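Local coordinates for protein ubiquitin-conjugating enzyme E2, putative (Plasmodium falciparum, PDB 2Q0V) that probably takes part in ubiquitin conjugation, as a member of the E2 family that resembles the E2 variant (UEV) proteins, at residues R22-L30 against D51-C59; F69-I78 against T90-M99. All blocks are in the same frame, centred on the assembly; numbering follows the deposited sequence.

The two contacts sit at different parts of one antiparallel sheet, strand order 42-46, 56-62, 73-79, 90-93. Their centres are about 20 Å apart, on opposite sides of the chain's centre. Contact 1 closes before contact 2 opens along the chain. It sets helix 22-34 against the loop and strand at 51-59. Contact 2 pairs strand 73-79 with an edge strand, 90-93. The contacts meet because strands 56-62 and 73-79 are neighbours: Trp57 N lies 2.8 Å from Ile78 O, a probable hydrogen bond. Together they span the sheet from the helix that flanks it to its edge strand 90-93, within what is probably the ubiquitin-conjugating fold.

Contact 1: R22-L30 against D51-C59; sequences RSFRLLDEL and DITLSNWSC
Leu26 lies across the tryptophan of strand 56-59, with its CD2 branch 3.6 Å from Trp57 CZ2. Its CB also packs on Leu54, CB to CB at 4.1 Å. One turn on, Leu30 brings CB to 3.7 Å from Trp57 CH2, and its backbone CA meets the same ring at the edge. Leu54 faces the helix. Its CD2 is touched by CD2 of both Leu27 and Leu30, each leucine crossing it at about a right angle. The indole is also held from its own segment: Trp57 NE1 donates to Leu54 O at 3.0 Å, from above the carbonyl plane.

At the start of the helix, Arg22 reaches across with an extended chain, CG opposite the backbone N (chi1 174°). NH1 donates to Thr53 O at 2.7 Å, in the carbonyl plane and fairly straight (157°). NH2 adds weak bonds to Thr53 O and Ser55 OG, and Cys80 O and Asp81 O take further bonds from the guanidinium. Leu26 CD1 covers one of its faces. The loop that receives Arg22 is a type I beta turn with an Asx turn, Thr53 N donating to Asp51 OD1 at 2.9 Å. This packing of the N-terminal helix beside the antiparallel sheet belongs to the ubiquitin-conjugating (UBC) fold.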
loop_
_atom_site.group_PDB
_atom_site.type_symbol
_atom_site.label_atom_id
_atom_site.label_comp_id
_atom_site.label_asym_id
_atom_site.label_seq_id
_atom_site.Cartn_x
_atom_site.Cartn_y
_atom_site.Cartn_z
ATOM N N ARG A 22 17.707 -2.874 5.954
ATOM C CA ARG A 22 16.280 -3.186 5.959
ATOM C C ARG A 22 15.595 -2.796 7.247
ATOM O O ARG A 22 14.514 -2.229 7.226
ATOM C CB ARG A 22 16.037 -4.685 5.674
ATOM C CG ARG A 22 14.575 -5.120 5.814
ATOM C CD ARG A 22 14.368 -6.584 5.518
ATOM N NE ARG A 22 12.956 -6.970 5.542
ATOM C CZ ARG A 22 12.225 -7.118 6.646
ATOM N NH1 ARG A 22 12.736 -6.891 7.848
ATOM N NH2 ARG A 22 10.956 -7.471 6.550
ATOM N N SER A 23 16.241 -3.076 8.369
ATOM C CA SER A 23 15.624 -2.862 9.661
ATOM C C SER A 23 15.519 -1.375 9.984
ATOM O O SER A 23 14.519 -0.938 10.560
ATOM C CB SER A 23 16.372 -3.623 10.759
ATOM O OG SER A 23 17.692 -3.119 10.919
ATOM N N PHE A 24 16.551 -0.614 9.623
ATOM C CA PHE A 24 16.565 0.855 9.763
ATOM C C PHE A 24 15.502 1.505 8.859
ATOM O O PHE A 24 14.739 2.366 9.269
ATOM C CB PHE A 24 17.962 1.381 9.397
ATOM C CG PHE A 24 18.970 1.296 10.524
ATOM C CD1 PHE A 24 18.785 0.420 11.597
ATOM C CD2 PHE A 24 20.113 2.079 10.502
ATOM C CE1 PHE A 24 19.705 0.337 12.647
ATOM C CE2 PHE A 24 21.049 2.001 11.547
ATOM C CZ PHE A 24 20.835 1.130 12.626
ATOM N N ARG A 25 15.475 1.068 7.617
ATOM C CA ARG A 25 14.505 1.526 6.652
ATOM C C ARG A 25 13.030 1.345 7.148
ATOM O O ARG A 25 12.241 2.271 7.069
ATOM C CB ARG A 25 14.770 0.822 5.324
ATOM C CG ARG A 25 13.653 0.945 4.321
ATOM C CD ARG A 25 13.416 2.384 3.795
ATOM N NE ARG A 25 12.381 2.289 2.779
ATOM C CZ ARG A 25 12.573 2.446 1.480
ATOM N NH1 ARG A 25 11.556 2.279 0.634
ATOM N NH2 ARG A 25 13.771 2.785 1.021
ATOM N N LEU A 26 12.703 0.173 7.683
ATOM C CA LEU A 26 11.367 -0.128 8.145
ATOM C C LEU A 26 11.051 0.589 9.441
ATOM O O LEU A 26 9.910 0.995 9.672
ATOM C CB LEU A 26 11.148 -1.638 8.236
ATOM C CG LEU A 26 10.942 -2.305 6.862
ATOM C CD1 LEU A 26 11.150 -3.812 6.894
ATOM C CD2 LEU A 26 9.571 -1.971 6.272
ATOM N N LEU A 27 12.060 0.806 10.272
ATOM C CA LEU A 27 11.880 1.692 11.420
ATOM C C LEU A 27 11.553 3.146 11.033
ATOM O O LEU A 27 10.731 3.770 11.684
ATOM C CB LEU A 27 13.076 1.621 12.367
ATOM C CG LEU A 27 13.231 0.285 13.134
ATOM C CD1 LEU A 27 14.655 0.172 13.746
ATOM C CD2 LEU A 27 12.135 0.068 14.203
ATOM N N ASP A 28 12.170 3.669 9.970
ATOM C CA ASP A 28 11.847 5.009 9.441
ATOM C C ASP A 28 10.378 5.134 8.965
ATOM O O ASP A 28 9.671 6.057 9.356
ATOM C CB ASP A 28 12.787 5.368 8.296
ATOM C CG ASP A 28 14.215 5.645 8.760
ATOM O OD1 ASP A 28 14.413 6.023 9.954
ATOM O OD2 ASP A 28 15.135 5.489 7.905
ATOM N N GLU A 29 9.951 4.173 8.143
ATOM C CA GLU A 29 8.590 4.081 7.649
ATOM C C GLU A 29 7.565 3.854 8.759
ATOM O O GLU A 29 6.442 4.353 8.673
ATOM C CB GLU A 29 8.468 3.004 6.567
ATOM C CG GLU A 29 9.381 3.229 5.355
ATOM C CD GLU A 29 9.015 2.359 4.163
ATOM O OE1 GLU A 29 7.835 2.252 3.825
ATOM O OE2 GLU A 29 9.907 1.782 3.535
ATOM N N LEU A 30 7.952 3.129 9.808
ATOM C CA LEU A 30 7.057 2.903 10.934
ATOM C C LEU A 30 6.782 4.185 11.722
ATOM O O LEU A 30 5.644 4.468 12.103
ATOM C CB LEU A 30 7.630 1.823 11.865
ATOM C CG LEU A 30 6.795 1.597 13.137
ATOM C CD1 LEU A 30 5.527 0.817 12.758
ATOM C CD2 LEU A 30 7.592 0.928 14.244
ATOM N N ASP A 51 5.743 -7.775 16.115
ATOM C CA ASP A 51 6.503 -8.328 14.971
ATOM C C ASP A 51 7.849 -7.644 14.806
ATOM O O ASP A 51 7.927 -6.495 14.360
ATOM C CB ASP A 51 5.714 -8.256 13.657
ATOM C CG ASP A 51 6.505 -8.827 12.462
ATOM O OD1 ASP A 51 7.628 -9.348 12.671
ATOM O OD2 ASP A 51 5.998 -8.759 11.312
ATOM N N ILE A 52 8.911 -8.369 15.147
ATOM C CA ILE A 52 10.254 -7.786 15.209
ATOM C C ILE A 52 10.963 -7.814 13.858
ATOM O O ILE A 52 12.049 -7.255 13.709
ATOM C CB ILE A 52 11.130 -8.437 16.323
ATOM C CG1 ILE A 52 11.221 -9.956 16.132
ATOM C CG2 ILE A 52 10.601 -8.052 17.727
ATOM C CD1 ILE A 52 12.397 -10.605 16.865
ATOM N N THR A 53 10.348 -8.468 12.877
ATOM C CA THR A 53 10.848 -8.430 11.510
ATOM C C THR A 53 10.256 -7.243 10.727
ATOM O O THR A 53 10.742 -6.916 9.629
ATOM C CB THR A 53 10.560 -9.743 10.770
ATOM O OG1 THR A 53 9.151 -9.949 10.699
ATOM C CG2 THR A 53 11.200 -10.932 11.488
ATOM N N LEU A 54 9.233 -6.603 11.316
ATOM C CA LEU A 54 8.473 -5.472 10.723
ATOM C C LEU A 54 8.050 -5.711 9.264
ATOM O O LEU A 54 8.177 -4.841 8.414
ATOM C CB LEU A 54 9.243 -4.152 10.838
ATOM C CG LEU A 54 9.887 -3.734 12.164
ATOM C CD1 LEU A 54 11.411 -3.685 12.021
ATOM C CD2 LEU A 54 9.362 -2.373 12.558
ATOM N N SER A 55 7.542 -6.904 8.994
ATOM C CA SER A 55 7.300 -7.334 7.638
ATOM C C SER A 55 5.864 -7.115 7.156
ATOM O O SER A 55 5.651 -6.861 5.980
ATOM C CB SER A 55 7.682 -8.811 7.472
ATOM O OG SER A 55 9.053 -9.009 7.732
ATOM N N ASN A 56 4.905 -7.251 8.061
ATOM C CA ASN A 56 3.474 -7.218 7.742
ATOM C C ASN A 56 2.788 -5.916 8.179
ATOM O O ASN A 56 2.818 -5.549 9.364
ATOM C CB ASN A 56 2.754 -8.410 8.384
ATOM C CG ASN A 56 2.477 -9.541 7.380
ATOM O OD1 ASN A 56 3.317 -10.453 7.177
ATOM N ND2 ASN A 56 1.287 -9.488 6.742
ATOM N N TRP A 57 2.156 -5.238 7.231
ATOM C CA TRP A 57 1.592 -3.919 7.511
ATOM C C TRP A 57 0.122 -3.873 7.239
ATOM O O TRP A 57 -0.320 -4.279 6.166
ATOM C CB TRP A 57 2.309 -2.816 6.709
ATOM C CG TRP A 57 3.791 -2.716 7.035
ATOM C CD1 TRP A 57 4.762 -3.636 6.733
ATOM C CD2 TRP A 57 4.455 -1.647 7.712
ATOM N NE1 TRP A 57 5.984 -3.206 7.185
ATOM C CE2 TRP A 57 5.830 -1.989 7.786
ATOM C CE3 TRP A 57 4.032 -0.431 8.253
ATOM C CZ2 TRP A 57 6.780 -1.162 8.409
ATOM C CZ3 TRP A 57 4.967 0.388 8.859
ATOM C CH2 TRP A 57 6.334 0.022 8.924
ATOM N N SER A 58 -0.618 -3.365 8.221
ATOM C CA SER A 58 -2.014 -2.995 8.054
ATOM C C SER A 58 -2.151 -1.553 7.541
ATOM O O SER A 58 -1.645 -0.618 8.160
ATOM C CB SER A 58 -2.764 -3.140 9.370
ATOM O OG SER A 58 -2.964 -4.508 9.636
ATOM N N CYS A 59 -2.866 -1.408 6.426
ATOM C CA CYS A 59 -2.996 -0.151 5.690
ATOM C C CYS A 59 -4.445 0.225 5.383
ATOM O O CYS A 59 -5.312 -0.639 5.253
ATOM C CB CYS A 59 -2.201 -0.235 4.393
ATOM S SG CYS A 59 -0.478 -0.740 4.627
#

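Contact 2: F69-I78 against T90-M99; sequences FENRIYSLTI and TVKFDTKIEM
Strands 73-78 and 90-93 run antiparallel, and their axes come within 4.8 Å, at 155° between their directions, as a beta hairpin in the meander sheet of the ubiquitin-conjugating fold. Thr77 and Lys92 form the hydrogen-bonded pair, with Thr77 N donating to Lys92 O at 2.9 Å and Lys92 N returning the bond to Thr77 O. Leu76 with Phe93 and Ile78 with Val91 are non-hydrogen-bonded pairs. Beyond Phe93 the pairing is irregular. Asp94 N and Thr95 N both donate to Ser75 O from the same face of its plane, an arrangement resembling a classic beta bulge. Thr95 OG1 then takes the place of a backbone acceptor and receives Ser75 N at 2.8 Å.

The buried face carries Leu76, Ile78, Val91 and Phe93, and helix 125-135 covers part of it. With chi1 of Leu76 at 48°, CG lies between the backbone N and carbonyl carbon, and this lays Leu76 alongside Phe93 with CD1 over the ring centre, a CH-pi contact 3.7 Å from the centroid. Ile97 CG2 lies over the opposite face, so the ring is sandwiched between two aliphatic branches. Tyr74 CB closes on the ring edge, 3.6 Å from Phe93 CE2. Further along, Ile97 CD1 lies over one face of the Tyr74 ring, offset toward its rim. Ile97 CG1 is 3.7 Å from Phe69 CE2, and Met99 adds an oblique Met-aromatic contact to the Phe69 ring.

Thr77, on the face opposite Leu76, meets Asp94 at about a right angle. Thr77 OG1 donates to the syn lone pair of Asp94 OD2 at 2.8 Å, and a water bridges that same oxygen to Leu76 O.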
loop_
_atom_site.group_PDB
_atom_site.type_symbol
_atom_site.label_atom_id
_atom_site.label_comp_id
_atom_site.label_asym_id
_atom_site.label_seq_id
_atom_site.Cartn_x
_atom_site.Cartn_y
_atom_site.Cartn_z
ATOM N N PHE A 69 -15.545 5.049 -5.932
ATOM C CA PHE A 69 -14.804 4.678 -4.708
ATOM C C PHE A 69 -15.081 5.700 -3.609
ATOM O O PHE A 69 -14.752 5.488 -2.450
ATOM C CB PHE A 69 -13.289 4.632 -4.980
ATOM C CG PHE A 69 -12.901 3.737 -6.124
ATOM C CD1 PHE A 69 -12.618 4.280 -7.382
ATOM C CD2 PHE A 69 -12.841 2.366 -5.955
ATOM C CE1 PHE A 69 -12.268 3.483 -8.442
ATOM C CE2 PHE A 69 -12.502 1.541 -7.025
ATOM C CZ PHE A 69 -12.223 2.108 -8.281
ATOM N N GLU A 70 -15.655 6.823 -4.020
ATOM C CA GLU A 70 -16.069 7.930 -3.168
ATOM C C GLU A 70 -16.589 7.474 -1.815
ATOM O O GLU A 70 -17.526 6.653 -1.749
ATOM C CB GLU A 70 -17.215 8.610 -3.886
ATOM C CG GLU A 70 -17.362 10.079 -3.642
ATOM C CD GLU A 70 -18.431 10.666 -4.545
ATOM O OE1 GLU A 70 -19.354 9.919 -4.938
ATOM O OE2 GLU A 70 -18.341 11.870 -4.866
ATOM N N ASN A 71 -15.994 8.006 -0.749
ATOM C CA ASN A 71 -16.468 7.777 0.641
ATOM C C ASN A 71 -16.347 6.362 1.196
ATOM O O ASN A 71 -16.948 6.041 2.227
ATOM C CB ASN A 71 -17.911 8.280 0.838
ATOM C CG ASN A 71 -18.016 9.784 0.701
ATOM O OD1 ASN A 71 -17.227 10.539 1.295
ATOM N ND2 ASN A 71 -18.976 10.236 -0.108
ATOM N N ARG A 72 -15.567 5.530 0.521
ATOM C CA ARG A 72 -15.320 4.192 0.999
ATOM C C ARG A 72 -13.916 4.072 1.595
ATOM O O ARG A 72 -12.985 4.780 1.178
ATOM C CB ARG A 72 -15.515 3.195 -0.136
ATOM C CG ARG A 72 -16.875 3.267 -0.798
ATOM C CD ARG A 72 -17.048 2.050 -1.655
ATOM N NE ARG A 72 -18.372 1.954 -2.253
ATOM C CZ ARG A 72 -18.881 0.829 -2.740
ATOM N NH1 ARG A 72 -20.096 0.839 -3.255
ATOM N NH2 ARG A 72 -18.179 -0.299 -2.706
ATOM N N ILE A 73 -13.795 3.181 2.573
ATOM C CA ILE A 73 -12.554 2.871 3.234
ATOM C C ILE A 73 -12.129 1.496 2.773
ATOM O O ILE A 73 -12.912 0.554 2.845
ATOM C CB ILE A 73 -12.705 2.837 4.778
ATOM C CG1 ILE A 73 -13.385 4.101 5.294
ATOM C CG2 ILE A 73 -11.330 2.627 5.475
ATOM C CD1 ILE A 73 -12.677 5.374 4.845
ATOM N N TYR A 74 -10.890 1.379 2.302
ATOM C CA TYR A 74 -10.364 0.086 1.879
ATOM C C TYR A 74 -9.260 -0.307 2.799
ATOM O O TYR A 74 -8.364 0.493 3.055
ATOM C CB TYR A 74 -9.888 0.127 0.428
ATOM C CG TYR A 74 -11.031 0.375 -0.523
ATOM C CD1 TYR A 74 -11.395 1.669 -0.859
ATOM C CD2 TYR A 74 -11.756 -0.682 -1.062
ATOM C CE1 TYR A 74 -12.439 1.919 -1.697
ATOM C CE2 TYR A 74 -12.831 -0.440 -1.911
ATOM C CZ TYR A 74 -13.161 0.875 -2.219
ATOM O OH TYR A 74 -14.221 1.166 -3.062
ATOM N N SER A 75 -9.355 -1.531 3.323
ATOM C CA SER A 75 -8.320 -2.138 4.160
ATOM C C SER A 75 -7.393 -3.027 3.323
ATOM O O SER A 75 -7.850 -3.771 2.439
ATOM C CB SER A 75 -8.937 -2.999 5.270
ATOM O OG SER A 75 -9.416 -2.199 6.337
ATOM N N LEU A 76 -6.092 -2.946 3.604
ATOM C CA LEU A 76 -5.164 -3.756 2.891
ATOM C C LEU A 76 -3.956 -4.153 3.705
ATOM O O LEU A 76 -3.750 -3.654 4.797
ATOM C CB LEU A 76 -4.817 -3.170 1.516
ATOM C CG LEU A 76 -4.421 -1.768 1.089
ATOM C CD1 LEU A 76 -4.215 -1.864 -0.404
ATOM C CD2 LEU A 76 -5.440 -0.674 1.417
ATOM N N THR A 77 -3.221 -5.130 3.187
ATOM C CA THR A 77 -2.117 -5.746 3.889
ATOM C C THR A 77 -0.911 -5.679 2.964
ATOM O O THR A 77 -0.988 -6.090 1.818
ATOM C CB THR A 77 -2.480 -7.226 4.289
ATOM O OG1 THR A 77 -3.576 -7.200 5.208
ATOM C CG2 THR A 77 -1.327 -7.945 4.952
ATOM N N ILE A 78 0.182 -5.113 3.460
ATOM C CA ILE A 78 1.451 -5.065 2.708
ATOM C C ILE A 78 2.492 -5.958 3.405
ATOM O O ILE A 78 2.696 -5.880 4.598
ATOM C CB ILE A 78 1.934 -3.583 2.475
ATOM C CG1 ILE A 78 0.930 -2.876 1.558
ATOM C CG2 ILE A 78 3.319 -3.538 1.856
ATOM C CD1 ILE A 78 1.311 -1.472 1.091
ATOM N N THR A 90 4.520 -7.440 -1.348
ATOM C CA THR A 90 3.272 -7.955 -1.907
ATOM C C THR A 90 2.149 -7.128 -1.316
ATOM O O THR A 90 2.183 -6.759 -0.124
ATOM C CB THR A 90 3.000 -9.488 -1.607
ATOM O OG1 THR A 90 2.800 -9.698 -0.202
ATOM C CG2 THR A 90 4.129 -10.361 -2.091
ATOM N N VAL A 91 1.158 -6.842 -2.156
ATOM C CA VAL A 91 0.052 -5.986 -1.788
ATOM C C VAL A 91 -1.248 -6.733 -2.037
ATOM O O VAL A 91 -1.475 -7.258 -3.130
ATOM C CB VAL A 91 0.070 -4.630 -2.596
ATOM C CG1 VAL A 91 -1.011 -3.664 -2.089
ATOM C CG2 VAL A 91 1.448 -3.978 -2.562
ATOM N N LYS A 92 -2.100 -6.785 -1.015
ATOM C CA LYS A 92 -3.459 -7.280 -1.195
ATOM C C LYS A 92 -4.535 -6.528 -0.414
ATOM O O LYS A 92 -4.339 -6.086 0.736
ATOM C CB LYS A 92 -3.572 -8.803 -0.988
ATOM C CG LYS A 92 -3.108 -9.350 0.325
ATOM C CD LYS A 92 -2.743 -10.842 0.168
ATOM C CE LYS A 92 -1.426 -11.044 -0.646
ATOM N NZ LYS A 92 -0.979 -12.494 -0.868
ATOM N N PHE A 93 -5.666 -6.367 -1.084
ATOM C CA PHE A 93 -6.830 -5.785 -0.479
ATOM C C PHE A 93 -7.520 -6.869 0.346
ATOM O O PHE A 93 -7.687 -8.015 -0.104
ATOM C CB PHE A 93 -7.784 -5.271 -1.554
ATOM C CG PHE A 93 -7.446 -3.916 -2.077
ATOM C CD1 PHE A 93 -6.540 -3.767 -3.110
ATOM C CD2 PHE A 93 -8.047 -2.775 -1.529
ATOM C CE1 PHE A 93 -6.228 -2.514 -3.595
ATOM C CE2 PHE A 93 -7.746 -1.509 -2.015
ATOM C CZ PHE A 93 -6.841 -1.375 -3.049
ATOM N N ASP A 94 -7.880 -6.488 1.563
ATOM C CA ASP A 94 -8.771 -7.248 2.400
ATOM C C ASP A 94 -10.216 -6.812 2.044
ATOM O O ASP A 94 -11.096 -7.650 1.922
ATOM C CB ASP A 94 -8.433 -6.994 3.878
ATOM C CG ASP A 94 -6.952 -7.308 4.216
ATOM O OD1 ASP A 94 -6.425 -8.388 3.836
ATOM O OD2 ASP A 94 -6.296 -6.474 4.886
ATOM N N THR A 95 -10.432 -5.504 1.842
ATOM C CA THR A 95 -11.701 -4.963 1.361
ATOM C C THR A 95 -11.809 -5.175 -0.140
ATOM O O THR A 95 -10.828 -4.968 -0.895
ATOM C CB THR A 95 -11.857 -3.461 1.670
ATOM O OG1 THR A 95 -11.536 -3.211 3.038
ATOM C CG2 THR A 95 -13.274 -3.000 1.440
ATOM N N LYS A 96 -13.005 -5.602 -0.560
ATOM C CA LYS A 96 -13.290 -5.918 -1.942
ATOM C C LYS A 96 -13.255 -4.677 -2.796
ATOM O O LYS A 96 -13.819 -3.649 -2.438
ATOM C CB LYS A 96 -14.644 -6.602 -2.080
ATOM C CG LYS A 96 -14.616 -8.080 -1.721
ATOM C CD LYS A 96 -15.580 -8.899 -2.582
ATOM C CE LYS A 96 -15.892 -10.239 -1.913
ATOM N NZ LYS A 96 -16.024 -11.383 -2.898
ATOM N N ILE A 97 -12.608 -4.793 -3.950
ATOM C CA ILE A 97 -12.489 -3.691 -4.865
ATOM C C ILE A 97 -12.460 -4.223 -6.301
ATOM O O ILE A 97 -12.062 -5.368 -6.555
ATOM C CB ILE A 97 -11.233 -2.819 -4.500
ATOM C CG1 ILE A 97 -11.314 -1.419 -5.125
ATOM C CG2 ILE A 97 -9.918 -3.562 -4.781
ATOM C CD1 ILE A 97 -10.163 -0.516 -4.736
ATOM N N GLU A 98 -12.922 -3.410 -7.234
ATOM C CA GLU A 98 -12.714 -3.701 -8.658
ATOM C C GLU A 98 -11.833 -2.618 -9.221
ATOM O O GLU A 98 -12.232 -1.446 -9.286
ATOM C CB GLU A 98 -14.038 -3.799 -9.428
ATOM C CG GLU A 98 -14.864 -5.001 -9.004
ATOM C CD GLU A 98 -14.446 -6.291 -9.690
ATOM O OE1 GLU A 98 -14.240 -6.266 -10.930
ATOM O OE2 GLU A 98 -14.330 -7.328 -8.997
ATOM N N MET A 99 -10.610 -3.014 -9.566
ATOM C CA MET A 99 -9.641 -2.121 -10.218
ATOM C C MET A 99 -8.846 -2.927 -11.220
ATOM O O MET A 99 -8.529 -4.094 -10.969
ATOM C CB MET A 99 -8.676 -1.513 -9.205
ATOM C CG MET A 99 -9.211 -0.351 -8.430
ATOM S SD MET A 99 -7.935 0.795 -7.840
ATOM C CE MET A 99 -6.912 -0.291 -6.898
HETATM O O HOH W 1 -5.567 -5.088 6.785
HETATM O O HOH W 2 0.525 -8.911 1.184
#